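PDB 2G5X: ribosome-inactivating protein from Lychnis chalcedonica, which belongs to the plant ribosome-inactivating proteins and has their compact fold, a mixed beta sheet backed by a largely helical body. Local coordinates for residues N81-F87 and D105-A110; D43-L47 and K98-T104; V128-K132 and T197-N201; A172-Y176 and E224-L230. All blocks are in the same frame, centred on the assembly; numbering follows the deposited sequence.

In the fold
Contacts 1 and 2 lie on the sheet side of the molecule, contacts 3 and 4 among the helices beyond the centre of the chain. Contact 1 pairs the edge strand 108-109 with strand 83-87; contact 2 sets helix 99-102 against strand 45-51 of the same mixed sheet. Their centres are about 12 Å apart and they touch, Ala85 on Phe103 and Phe87 on Tyr99, their segments alternating along the chain. Both close before contacts 3 and 4 begin. These last also alternate, and touch where Leu199 and Glu200 pack on Phe174; their centres are about 15 Å apart. With about 34 Å between the centres of contacts 1 and 4, the four form two touching pairs on opposite sides of the chain's centre.

Contact 1: residues N81-F87 and D105-A110; sequences NKLRANF and DAEVLA
Glu107 stretches across Lys82 toward Leu83, its chain extended beyond CG, and the two long side chains cross at about a right angle, with Lys82 CB 3.6 Å from Glu107 OE1. The same oxygen takes the amide of Leu83 (Leu83 N to Glu107 OE1 2.8 Å) in a nearly straight bond of 166°, met on the anti side and somewhat out of the carboxylate plane. Lys82 then leads away, and a water joins its NZ to Glu107 O. Leu83 O is gripped twice, by Glu107 N at 2.8 Å and by Val108 N at 3.1 Å. From here strand 108-109 runs parallel to strand 83-87 as one of the two edge strands of the mixed sheet, with Ala85 N to Val108 O at 2.9 Å and Ala110 N to Ala85 O at 3.1 Å. On one face Val108 CG2 rests against Arg84 CB at 3.6 Å. Arg84 takes chi1 63°, which sets CG between the backbone N and the carbonyl carbon, and its extended chain carries the guanidinium on to a salt bridge with Asp75. On the other face Ala85 CB meets Ala106 CB at 4.1 Å, and Leu109 CD1 comes up to the edge of the Phe87 ring, near its plane.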
loop_
_atom_site.group_PDB
_atom_site.type_symbol
_atom_site.label_atom_id
_atom_site.label_comp_id
_atom_site.label_asym_id
_atom_site.label_seq_id
_atom_site.Cartn_x
_atom_site.Cartn_y
_atom_site.Cartn_z
ATOM N N ASN A 81 -3.567 -14.467 21.477
ATOM C CA ASN A 81 -3.288 -13.035 21.544
ATOM C C ASN A 81 -1.862 -12.700 21.090
ATOM O O ASN A 81 -1.313 -11.660 21.451
ATOM C CB ASN A 81 -3.521 -12.497 22.959
ATOM C CG ASN A 81 -3.433 -10.984 23.024
ATOM O OD1 ASN A 81 -4.108 -10.283 22.270
ATOM N ND2 ASN A 81 -2.600 -10.473 23.924
ATOM N N LYS A 82 -1.272 -13.582 20.288
ATOM C CA LYS A 82 0.081 -13.368 19.781
ATOM C C LYS A 82 0.072 -12.698 18.410
ATOM O O LYS A 82 -0.868 -12.868 17.641
ATOM C CB LYS A 82 0.826 -14.700 19.676
ATOM C CG LYS A 82 1.121 -15.347 21.017
ATOM C CD LYS A 82 1.939 -16.614 20.861
ATOM C CE LYS A 82 2.327 -17.171 22.223
ATOM N NZ LYS A 82 3.226 -18.353 22.109
ATOM N N LEU A 83 1.121 -11.936 18.112
ATOM C CA LEU A 83 1.236 -11.275 16.814
ATOM C C LEU A 83 1.523 -12.361 15.776
ATOM O O LEU A 83 2.475 -13.126 15.928
ATOM C CB LEU A 83 2.379 -10.256 16.836
ATOM C CG LEU A 83 2.126 -9.002 17.677
ATOM C CD1 LEU A 83 3.418 -8.221 17.850
ATOM C CD2 LEU A 83 1.069 -8.142 16.993
ATOM N N ARG A 84 0.700 -12.432 14.732
ATOM C CA ARG A 84 0.868 -13.450 13.690
ATOM C C ARG A 84 1.148 -12.857 12.307
ATOM O O ARG A 84 0.522 -11.876 11.902
ATOM C CB ARG A 84 -0.379 -14.346 13.619
ATOM C CG ARG A 84 -1.656 -13.611 13.224
ATOM C CD ARG A 84 -2.890 -14.514 13.230
ATOM N NE ARG A 84 -4.089 -13.735 12.928
ATOM C CZ ARG A 84 -5.337 -14.166 13.076
ATOM N NH1 ARG A 84 -5.576 -15.392 13.526
ATOM N NH2 ARG A 84 -6.350 -13.358 12.787
ATOM N N ALA A 85 2.088 -13.469 11.591
ATOM C CA ALA A 85 2.464 -13.018 10.249
ATOM C C ALA A 85 1.654 -13.751 9.185
ATOM O O ALA A 85 1.674 -14.979 9.122
ATOM C CB ALA A 85 3.956 -13.256 10.018
ATOM N N ASN A 86 0.960 -12.990 8.339
ATOM C CA ASN A 86 0.121 -13.556 7.278
ATOM C C ASN A 86 0.622 -13.155 5.886
ATOM O O ASN A 86 0.661 -11.970 5.557
ATOM C CB ASN A 86 -1.321 -13.060 7.432
ATOM C CG ASN A 86 -1.843 -13.191 8.851
ATOM O OD1 ASN A 86 -2.193 -14.281 9.301
ATOM N ND2 ASN A 86 -1.891 -12.069 9.568
ATOM N N PHE A 87 0.990 -14.135 5.066
ATOM C CA PHE A 87 1.467 -13.849 3.711
ATOM C C PHE A 87 0.464 -14.270 2.643
ATOM O O PHE A 87 -0.251 -15.259 2.813
ATOM C CB PHE A 87 2.787 -14.572 3.435
ATOM C CG PHE A 87 3.939 -14.051 4.234
ATOM C CD1 PHE A 87 4.449 -14.779 5.305
ATOM C CD2 PHE A 87 4.505 -12.819 3.925
ATOM C CE1 PHE A 87 5.513 -14.282 6.062
ATOM C CE2 PHE A 87 5.566 -12.314 4.673
ATOM C CZ PHE A 87 6.071 -13.047 5.745
ATOM N N ASP A 105 8.393 -7.983 14.770
ATOM C CA ASP A 105 7.755 -8.335 16.037
ATOM C C ASP A 105 6.875 -9.581 16.046
ATOM O O ASP A 105 6.308 -9.929 17.084
ATOM C CB ASP A 105 6.934 -7.142 16.540
ATOM C CG ASP A 105 7.732 -5.852 16.564
ATOM O OD1 ASP A 105 8.820 -5.841 17.179
ATOM O OD2 ASP A 105 7.270 -4.848 15.974
ATOM N N ALA A 106 6.763 -10.256 14.907
ATOM C CA ALA A 106 5.921 -11.453 14.815
ATOM C C ALA A 106 6.290 -12.539 15.824
ATOM O O ALA A 106 7.468 -12.849 16.019
ATOM C CB ALA A 106 5.978 -12.025 13.400
ATOM N N GLU A 107 5.270 -13.119 16.449
ATOM C CA GLU A 107 5.454 -14.180 17.435
ATOM C C GLU A 107 5.158 -15.557 16.848
ATOM O O GLU A 107 5.652 -16.575 17.342
ATOM C CB GLU A 107 4.556 -13.928 18.650
ATOM C CG GLU A 107 4.980 -12.720 19.476
ATOM C CD GLU A 107 4.005 -12.388 20.591
ATOM O OE1 GLU A 107 2.914 -11.859 20.294
ATOM O OE2 GLU A 107 4.331 -12.661 21.767
ATOM N N VAL A 108 4.340 -15.588 15.801
ATOM C CA VAL A 108 3.998 -16.843 15.142
ATOM C C VAL A 108 3.713 -16.647 13.655
ATOM O O VAL A 108 3.293 -15.572 13.225
ATOM C CB VAL A 108 2.750 -17.517 15.782
ATOM C CG1 VAL A 108 3.025 -17.863 17.243
ATOM C CG2 VAL A 108 1.539 -16.606 15.663
ATOM N N LEU A 109 3.970 -17.693 12.877
ATOM C CA LEU A 109 3.698 -17.683 11.443
ATOM C C LEU A 109 2.317 -18.313 11.291
ATOM O O LEU A 109 2.103 -19.450 11.717
ATOM C CB LEU A 109 4.724 -18.540 10.690
ATOM C CG LEU A 109 4.393 -18.834 9.218
ATOM C CD1 LEU A 109 4.545 -17.566 8.381
ATOM C CD2 LEU A 109 5.309 -19.932 8.694
ATOM N N ALA A 110 1.376 -17.575 10.712
ATOM C CA ALA A 110 0.028 -18.101 10.516
ATOM C C ALA A 110 -0.036 -18.789 9.160
ATOM O O ALA A 110 0.891 -18.678 8.355
ATOM C CB ALA A 110 -0.995 -16.968 10.579
HETATM O O HOH W 1 5.456 -17.070 20.092
HETATM O O HOH W 2 1.122 -16.615 6.371
#

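Contact 2: residues D43-L47 and K98-T104; sequences DKFVL and KYKSIFT
Asp43, which meets Lys98 through its backbone, has its carboxylate engaged by its neighbour: Lys44 NZ forms a salt bridge with Asp43 OD2 at 2.8 Å, the ammonium standing above the carboxylate plane. The side chain of Lys98, the N-cap residue of helix 99-102, reaches across to Asp43. A turn at chi3 (-70°) brings Lys98 NZ to 3.3 Å from Asp43 O, a weak hydrogen bond, and leaves the ammonium at the edge of the Phe45 ring, near its plane. The short helix lies against strand 45-51 of the mixed sheet, where Phe45 and Leu47 both turn their CB toward it. Ile102 lies over one face of the Phe45 ring: its CD1 stands 4.2 Å from the ring centroid, 26° off the normal and displaced toward the rim, a CH-pi contact. Leu47 straddles the carbonyl of Ile102, the last residue of the helix, with Leu47 CD1 and CD2 each 3.5 Å from Ile102 O. Leu47 CD2 also meets Phe103 CD1 at 4.1 Å, and CD1 turns toward Thr104 OG1.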
loop_
_atom_site.group_PDB
_atom_site.type_symbol
_atom_site.label_atom_id
_atom_site.label_comp_id
_atom_site.label_asym_id
_atom_site.label_seq_id
_atom_site.Cartn_x
_atom_site.Cartn_y
_atom_site.Cartn_z
ATOM N N ASP A 43 14.422 -8.189 -1.880
ATOM C CA ASP A 43 14.405 -9.072 -0.716
ATOM C C ASP A 43 14.373 -8.264 0.580
ATOM O O ASP A 43 14.666 -8.785 1.663
ATOM C CB ASP A 43 15.640 -9.974 -0.735
ATOM C CG ASP A 43 16.928 -9.195 -0.573
ATOM O OD1 ASP A 43 17.015 -8.066 -1.109
ATOM O OD2 ASP A 43 17.859 -9.712 0.083
ATOM N N LYS A 44 14.035 -6.984 0.452
ATOM C CA LYS A 44 13.933 -6.072 1.587
ATOM C C LYS A 44 12.496 -5.579 1.629
ATOM O O LYS A 44 11.826 -5.535 0.597
ATOM C CB LYS A 44 14.886 -4.884 1.416
ATOM C CG LYS A 44 16.253 -5.080 2.052
ATOM C CD LYS A 44 16.882 -6.397 1.637
ATOM C CE LYS A 44 18.177 -6.652 2.392
ATOM N NZ LYS A 44 18.720 -8.007 2.101
ATOM N N PHE A 45 12.019 -5.215 2.814
ATOM C CA PHE A 45 10.643 -4.756 2.946
ATOM C C PHE A 45 10.480 -3.522 3.818
ATOM O O PHE A 45 11.297 -3.250 4.699
ATOM C CB PHE A 45 9.771 -5.886 3.505
ATOM C CG PHE A 45 9.871 -7.158 2.721
ATOM C CD1 PHE A 45 10.970 -8.001 2.875
ATOM C CD2 PHE A 45 8.907 -7.476 1.770
ATOM C CE1 PHE A 45 11.110 -9.139 2.088
ATOM C CE2 PHE A 45 9.036 -8.611 0.978
ATOM C CZ PHE A 45 10.141 -9.444 1.135
ATOM N N VAL A 46 9.415 -2.775 3.549
ATOM C CA VAL A 46 9.091 -1.583 4.310
ATOM C C VAL A 46 7.796 -1.888 5.057
ATOM O O VAL A 46 6.794 -2.273 4.445
ATOM C CB VAL A 46 8.874 -0.365 3.389
ATOM C CG1 VAL A 46 8.450 0.840 4.214
ATOM C CG2 VAL A 46 10.154 -0.059 2.625
ATOM N N LEU A 47 7.824 -1.744 6.377
ATOM C CA LEU A 47 6.647 -2.014 7.190
ATOM C C LEU A 47 5.853 -0.737 7.413
ATOM O O LEU A 47 6.423 0.345 7.557
ATOM C CB LEU A 47 7.045 -2.619 8.539
ATOM C CG LEU A 47 7.816 -3.944 8.502
ATOM C CD1 LEU A 47 8.031 -4.436 9.925
ATOM C CD2 LEU A 47 7.039 -4.982 7.699
ATOM N N LYS A 98 11.304 -16.773 6.376
ATOM C CA LYS A 98 11.951 -15.586 6.925
ATOM C C LYS A 98 10.939 -14.587 7.484
ATOM O O LYS A 98 11.189 -13.382 7.491
ATOM C CB LYS A 98 12.802 -14.912 5.840
ATOM C CG LYS A 98 12.040 -14.594 4.561
ATOM C CD LYS A 98 12.933 -13.954 3.501
ATOM C CE LYS A 98 13.353 -12.543 3.891
ATOM N NZ LYS A 98 14.164 -11.885 2.823
ATOM N N TYR A 99 9.808 -15.091 7.970
ATOM C CA TYR A 99 8.754 -14.233 8.505
ATOM C C TYR A 99 9.249 -13.284 9.595
ATOM O O TYR A 99 8.798 -12.141 9.687
ATOM C CB TYR A 99 7.594 -15.091 9.038
ATOM C CG TYR A 99 7.809 -15.668 10.422
ATOM C CD1 TYR A 99 7.378 -14.984 11.563
ATOM C CD2 TYR A 99 8.464 -16.885 10.596
ATOM C CE1 TYR A 99 7.596 -15.499 12.840
ATOM C CE2 TYR A 99 8.690 -17.408 11.866
ATOM C CZ TYR A 99 8.254 -16.712 12.982
ATOM O OH TYR A 99 8.485 -17.226 14.237
ATOM N N LYS A 100 10.190 -13.756 10.406
ATOM C CA LYS A 100 10.735 -12.961 11.501
ATOM C C LYS A 100 11.663 -11.849 11.015
ATOM O O LYS A 100 11.836 -10.836 11.698
ATOM C CB LYS A 100 11.480 -13.877 12.479
ATOM C CG LYS A 100 11.823 -13.239 13.813
ATOM C CD LYS A 100 10.571 -12.867 14.591
ATOM C CE LYS A 100 10.914 -12.402 15.998
ATOM N NZ LYS A 100 9.707 -11.969 16.752
ATOM N N SER A 101 12.263 -12.044 9.845
ATOM C CA SER A 101 13.166 -11.049 9.266
ATOM C C SER A 101 12.370 -9.947 8.582
ATOM O O SER A 101 12.873 -8.846 8.362
ATOM C CB SER A 101 14.100 -11.704 8.245
ATOM O OG SER A 101 13.474 -11.818 6.983
ATOM N N ILE A 102 11.125 -10.259 8.239
ATOM C CA ILE A 102 10.241 -9.307 7.579
ATOM C C ILE A 102 9.387 -8.602 8.630
ATOM O O ILE A 102 9.402 -7.375 8.733
ATOM C CB ILE A 102 9.334 -10.025 6.565
ATOM C CG1 ILE A 102 10.202 -10.650 5.468
ATOM C CG2 ILE A 102 8.317 -9.050 5.987
ATOM C CD1 ILE A 102 9.445 -11.527 4.497
ATOM N N PHE A 103 8.642 -9.386 9.403
ATOM C CA PHE A 103 7.807 -8.844 10.474
ATOM C C PHE A 103 8.601 -8.958 11.768
ATOM O O PHE A 103 8.510 -9.949 12.494
ATOM C CB PHE A 103 6.494 -9.623 10.582
ATOM C CG PHE A 103 5.533 -9.346 9.461
ATOM C CD1 PHE A 103 4.917 -8.101 9.345
ATOM C CD2 PHE A 103 5.245 -10.324 8.518
ATOM C CE1 PHE A 103 4.027 -7.839 8.305
ATOM C CE2 PHE A 103 4.354 -10.070 7.473
ATOM C CZ PHE A 103 3.745 -8.823 7.368
ATOM N N THR A 104 9.392 -7.925 12.031
ATOM C CA THR A 104 10.254 -7.843 13.203
ATOM C C THR A 104 9.658 -8.312 14.526
ATOM O O THR A 104 10.338 -8.968 15.313
ATOM C CB THR A 104 10.741 -6.394 13.414
ATOM O OG1 THR A 104 11.168 -5.842 12.165
ATOM C CG2 THR A 104 11.905 -6.365 14.398
#

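Contact 3: residues V128-K132 and T197-N201; sequences VSREK and TLLEN
Arg130 reaches from the loop between helices 119-126 and 137-145 to Thr197, Glu200 and Asn201 on helix 193-201, latching the loop onto the helical body of this ribosome-inactivating protein. The CB bond already points at the helix; the chain runs out to CG and bends about the CG-CD bond (chi3 67°), turning the flat end against residues 197-201. Arg130 NE comes past the carboxylate, 3.9 Å from Glu200 OE2. CZ lies beneath a methyl: Thr197 CG2 sits over the centre of the guanidinium, 3.7 Å from Arg130 CZ. Arg130 NH1 gives a hydrogen bond of 3.0 Å and 156° to Asn201 OD1, which lies in the guanidinium plane and receives it on a lone pair. NH2 goes to the acid, with Arg130 NH2 to Glu200 OE2 at 2.8 Å. This salt bridge uses the anti lone pair, and the two flat groups are only 7° from coplanar although the side chains run past each other in opposite directions. NH2 also makes a weak bond to Asn201 OD1 and a long, weak ion pair with Glu170, and Tyr119 adds a cation-pi contact. With a methyl on one face and acceptors round its edge, the buried guanidinium is held against rotation. Glu131 follows on the loop, crossing Thr197 at about a right angle. Thr197 OG1 is hydrogen-bonded to Gly193 O, and Glu131 CG packs against that hydroxyl at 3.3 Å, while Glu131 OE2 lies 3.6 Å from Thr197 CG2.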
loop_
_atom_site.group_PDB
_atom_site.type_symbol
_atom_site.label_atom_id
_atom_site.label_comp_id
_atom_site.label_asym_id
_atom_site.label_seq_id
_atom_site.Cartn_x
_atom_site.Cartn_y
_atom_site.Cartn_z
ATOM N N VAL A 128 -14.995 -7.062 -6.712
ATOM C CA VAL A 128 -15.128 -5.674 -7.157
ATOM C C VAL A 128 -13.835 -5.211 -7.835
ATOM O O VAL A 128 -12.740 -5.647 -7.473
ATOM C CB VAL A 128 -15.466 -4.729 -5.969
ATOM C CG1 VAL A 128 -14.294 -4.641 -5.013
ATOM C CG2 VAL A 128 -15.849 -3.350 -6.486
ATOM N N SER A 129 -13.967 -4.326 -8.818
ATOM C CA SER A 129 -12.818 -3.820 -9.564
ATOM C C SER A 129 -12.088 -2.659 -8.895
ATOM O O SER A 129 -12.634 -1.985 -8.017
ATOM C CB SER A 129 -13.266 -3.368 -10.952
ATOM O OG SER A 129 -14.155 -2.266 -10.849
ATOM N N ARG A 130 -10.849 -2.432 -9.327
ATOM C CA ARG A 130 -10.030 -1.335 -8.812
ATOM C C ARG A 130 -10.765 -0.031 -9.083
ATOM O O ARG A 130 -10.751 0.887 -8.267
ATOM C CB ARG A 130 -8.678 -1.272 -9.536
ATOM C CG ARG A 130 -7.714 -2.401 -9.238
ATOM C CD ARG A 130 -6.585 -2.447 -10.272
ATOM N NE ARG A 130 -5.686 -1.292 -10.216
ATOM C CZ ARG A 130 -4.751 -1.032 -11.126
ATOM N NH1 ARG A 130 -4.592 -1.842 -12.166
ATOM N NH2 ARG A 130 -3.968 0.033 -11.001
ATOM N N GLU A 131 -11.401 0.037 -10.249
ATOM C CA GLU A 131 -12.124 1.231 -10.665
ATOM C C GLU A 131 -13.313 1.635 -9.799
ATOM O O GLU A 131 -13.515 2.826 -9.559
ATOM C CB GLU A 131 -12.586 1.094 -12.119
ATOM C CG GLU A 131 -11.462 1.186 -13.141
ATOM C CD GLU A 131 -10.868 -0.165 -13.495
ATOM O OE1 GLU A 131 -10.958 -1.098 -12.670
ATOM O OE2 GLU A 131 -10.302 -0.285 -14.603
ATOM N N LYS A 132 -14.097 0.671 -9.323
ATOM C CA LYS A 132 -15.255 1.040 -8.520
ATOM C C LYS A 132 -15.214 0.712 -7.034
ATOM O O LYS A 132 -16.197 0.916 -6.328
ATOM C CB LYS A 132 -16.540 0.485 -9.149
ATOM C CG LYS A 132 -16.703 -1.017 -9.159
ATOM C CD LYS A 132 -17.904 -1.369 -10.037
ATOM C CE LYS A 132 -18.348 -2.809 -9.871
ATOM N NZ LYS A 132 -18.849 -3.079 -8.499
ATOM N N THR A 197 -6.881 4.596 -12.931
ATOM C CA THR A 197 -6.407 3.219 -12.992
ATOM C C THR A 197 -5.330 3.092 -14.078
ATOM O O THR A 197 -4.322 2.411 -13.886
ATOM C CB THR A 197 -7.575 2.241 -13.276
ATOM O OG1 THR A 197 -8.520 2.301 -12.197
ATOM C CG2 THR A 197 -7.062 0.813 -13.406
ATOM N N LEU A 198 -5.536 3.759 -15.212
ATOM C CA LEU A 198 -4.564 3.718 -16.305
ATOM C C LEU A 198 -3.307 4.497 -15.914
ATOM O O LEU A 198 -2.187 4.121 -16.272
ATOM C CB LEU A 198 -5.170 4.310 -17.581
ATOM C CG LEU A 198 -4.307 4.235 -18.844
ATOM C CD1 LEU A 198 -3.965 2.781 -19.155
ATOM C CD2 LEU A 198 -5.061 4.864 -20.009
ATOM N N LEU A 199 -3.499 5.592 -15.183
ATOM C CA LEU A 199 -2.376 6.400 -14.723
ATOM C C LEU A 199 -1.476 5.527 -13.846
ATOM O O LEU A 199 -0.254 5.504 -14.016
ATOM C CB LEU A 199 -2.885 7.597 -13.913
ATOM C CG LEU A 199 -1.841 8.440 -13.181
ATOM C CD1 LEU A 199 -0.847 9.048 -14.176
ATOM C CD2 LEU A 199 -2.550 9.535 -12.404
ATOM N N GLU A 200 -2.095 4.818 -12.906
ATOM C CA GLU A 200 -1.371 3.929 -12.001
ATOM C C GLU A 200 -0.581 2.878 -12.775
ATOM O O GLU A 200 0.558 2.569 -12.431
ATOM C CB GLU A 200 -2.348 3.232 -11.047
ATOM C CG GLU A 200 -2.939 4.148 -9.981
ATOM C CD GLU A 200 -4.041 3.485 -9.166
ATOM O OE1 GLU A 200 -4.489 4.091 -8.171
ATOM O OE2 GLU A 200 -4.463 2.366 -9.520
ATOM N N ASN A 201 -1.188 2.324 -13.819
ATOM C CA ASN A 201 -0.513 1.307 -14.618
ATOM C C ASN A 201 0.755 1.828 -15.290
ATOM O O ASN A 201 1.669 1.053 -15.578
ATOM C CB ASN A 201 -1.451 0.755 -15.694
ATOM C CG ASN A 201 -2.599 -0.047 -15.113
ATOM O OD1 ASN A 201 -2.568 -0.449 -13.951
ATOM N ND2 ASN A 201 -3.612 -0.303 -15.931
#

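Contact 4: residues A172-Y176 and E224-L230; sequences ARFKY and EEMKLGL
Tyr176 lays its ring beneath the aliphatic part of Glu225: CG of the glutamate stands 3.9 Å from the ring centroid, 12° off the normal, a CH-pi contact over the centre of the face. With the tyrosine CG anti to the backbone N (chi1 -173°) the ring swings out to segment 224-230, and the two side chains lie side by side, pointing the same way. A water links Tyr176 OH to Glu225 OE1, which also forms a salt bridge with Arg195. Glu225 O lies at the edge of the Phe174 ring, and Leu228 CD2 packs 3.5 Å from Phe174 CE1. Phe174 is the break between helices 154-173 and 175-184, and a single backbone bridge to Leu228 straddles it. Gly229 N bonds Arg173 O at 2.8 Å, nearly straight at 168° but from above the carbonyl plane, and Lys175 N bonds Lys227 O at 3.1 Å. A water fills in beside the bridge, accepting from Tyr176 N at 2.9 Å and donating to Glu225 O and Lys227 O. Arg173 O, Lys175 N and Tyr176 N, at the break between the two helices, thus find partners in segment 224-230 directly or through water.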
loop_
_atom_site.group_PDB
_atom_site.type_symbol
_atom_site.label_atom_id
_atom_site.label_comp_id
_atom_site.label_asym_id
_atom_site.label_seq_id
_atom_site.Cartn_x
_atom_site.Cartn_y
_atom_site.Cartn_z
ATOM N N ALA A 172 1.332 6.918 -2.520
ATOM C CA ALA A 172 2.747 7.214 -2.295
ATOM C C ALA A 172 3.437 7.473 -3.636
ATOM O O ALA A 172 4.254 8.389 -3.770
ATOM C CB ALA A 172 3.419 6.046 -1.575
ATOM N N ARG A 173 3.100 6.661 -4.630
ATOM C CA ARG A 173 3.682 6.787 -5.964
ATOM C C ARG A 173 3.271 8.059 -6.702
ATOM O O ARG A 173 4.110 8.727 -7.314
ATOM C CB ARG A 173 3.279 5.589 -6.824
ATOM C CG ARG A 173 3.857 4.253 -6.388
ATOM C CD ARG A 173 3.100 3.120 -7.063
ATOM N NE ARG A 173 3.686 1.807 -6.807
ATOM C CZ ARG A 173 2.975 0.695 -6.651
ATOM N NH1 ARG A 173 1.649 0.744 -6.712
ATOM N NH2 ARG A 173 3.582 -0.466 -6.454
ATOM N N PHE A 174 1.981 8.381 -6.641
ATOM C CA PHE A 174 1.418 9.535 -7.352
ATOM C C PHE A 174 0.879 10.673 -6.492
ATOM O O PHE A 174 -0.107 10.495 -5.775
ATOM C CB PHE A 174 0.277 9.058 -8.257
ATOM C CG PHE A 174 0.704 8.095 -9.328
ATOM C CD1 PHE A 174 1.109 8.561 -10.575
ATOM C CD2 PHE A 174 0.702 6.723 -9.090
ATOM C CE1 PHE A 174 1.505 7.675 -11.573
ATOM C CE2 PHE A 174 1.097 5.826 -10.081
ATOM C CZ PHE A 174 1.500 6.304 -11.328
ATOM N N LYS A 175 1.501 11.848 -6.588
ATOM C CA LYS A 175 1.038 13.011 -5.831
ATOM C C LYS A 175 -0.411 13.332 -6.214
ATOM O O LYS A 175 -1.200 13.787 -5.382
ATOM C CB LYS A 175 1.919 14.235 -6.119
ATOM C CG LYS A 175 3.351 14.137 -5.592
ATOM C CD LYS A 175 3.388 14.149 -4.074
ATOM C CE LYS A 175 2.852 15.467 -3.519
ATOM N NZ LYS A 175 2.823 15.477 -2.024
ATOM N N TYR A 176 -0.755 13.096 -7.477
ATOM C CA TYR A 176 -2.107 13.353 -7.969
ATOM C C TYR A 176 -3.132 12.503 -7.216
ATOM O O TYR A 176 -4.223 12.971 -6.897
ATOM C CB TYR A 176 -2.191 13.032 -9.467
ATOM C CG TYR A 176 -3.508 13.414 -10.119
ATOM C CD1 TYR A 176 -3.708 14.693 -10.637
ATOM C CD2 TYR A 176 -4.556 12.498 -10.207
ATOM C CE1 TYR A 176 -4.920 15.053 -11.234
ATOM C CE2 TYR A 176 -5.773 12.847 -10.798
ATOM C CZ TYR A 176 -5.947 14.125 -11.309
ATOM O OH TYR A 176 -7.143 14.473 -11.899
ATOM N N GLU A 224 0.489 17.463 -14.197
ATOM C CA GLU A 224 0.064 17.260 -12.813
ATOM C C GLU A 224 -0.195 15.786 -12.505
ATOM O O GLU A 224 0.150 15.297 -11.429
ATOM C CB GLU A 224 -1.195 18.082 -12.514
ATOM C CG GLU A 224 -0.972 19.588 -12.565
ATOM C CD GLU A 224 -0.905 20.128 -13.982
ATOM O OE1 GLU A 224 -0.267 21.181 -14.185
ATOM O OE2 GLU A 224 -1.502 19.511 -14.889
ATOM N N GLU A 225 -0.807 15.078 -13.447
ATOM C CA GLU A 225 -1.076 13.659 -13.256
ATOM C C GLU A 225 0.235 12.886 -13.142
ATOM O O GLU A 225 0.321 11.894 -12.412
ATOM C CB GLU A 225 -1.894 13.108 -14.427
ATOM C CG GLU A 225 -3.386 13.347 -14.304
ATOM C CD GLU A 225 -4.142 13.008 -15.576
ATOM O OE1 GLU A 225 -5.373 12.815 -15.493
ATOM O OE2 GLU A 225 -3.512 12.947 -16.656
ATOM N N MET A 226 1.259 13.361 -13.848
ATOM C CA MET A 226 2.563 12.707 -13.852
ATOM C C MET A 226 3.497 13.089 -12.706
ATOM O O MET A 226 4.600 12.551 -12.606
ATOM C CB MET A 226 3.276 12.962 -15.186
ATOM C CG MET A 226 2.571 12.354 -16.392
ATOM S SD MET A 226 3.577 12.423 -17.894
ATOM C CE MET A 226 3.346 14.133 -18.367
ATOM N N LYS A 227 3.068 14.006 -11.844
ATOM C CA LYS A 227 3.896 14.435 -10.718
ATOM C C LYS A 227 4.067 13.276 -9.731
ATOM O O LYS A 227 3.193 13.016 -8.900
ATOM C CB LYS A 227 3.245 15.627 -10.009
ATOM C CG LYS A 227 4.226 16.613 -9.392
ATOM C CD LYS A 227 4.616 17.696 -10.392
ATOM C CE LYS A 227 5.788 18.525 -9.889
ATOM N NZ LYS A 227 6.170 19.596 -10.853
ATOM N N LEU A 228 5.198 12.586 -9.812
ATOM C CA LEU A 228 5.436 11.440 -8.938
ATOM C C LEU A 228 5.979 11.776 -7.552
ATOM O O LEU A 228 6.717 12.748 -7.377
ATOM C CB LEU A 228 6.379 10.452 -9.627
ATOM C CG LEU A 228 5.904 9.958 -10.995
ATOM C CD1 LEU A 228 6.897 8.951 -11.542
ATOM C CD2 LEU A 228 4.520 9.331 -10.877
ATOM N N GLY A 229 5.585 10.966 -6.572
ATOM C CA GLY A 229 6.048 11.140 -5.206
ATOM C C GLY A 229 7.126 10.117 -4.885
ATOM O O GLY A 229 7.818 10.221 -3.873
ATOM N N LEU A 230 7.259 9.119 -5.755
ATOM C CA LEU A 230 8.254 8.061 -5.602
ATOM C C LEU A 230 8.590 7.558 -7.000
ATOM O O LEU A 230 7.690 7.279 -7.793
ATOM C CB LEU A 230 7.688 6.903 -4.761
ATOM C CG LEU A 230 8.571 5.656 -4.599
ATOM C CD1 LEU A 230 9.796 5.996 -3.756
ATOM C CD2 LEU A 230 7.778 4.532 -3.933
HETATM O O HOH W 3 0.875 12.033 -9.598
HETATM O O HOH W 4 -6.592 15.176 -14.954
#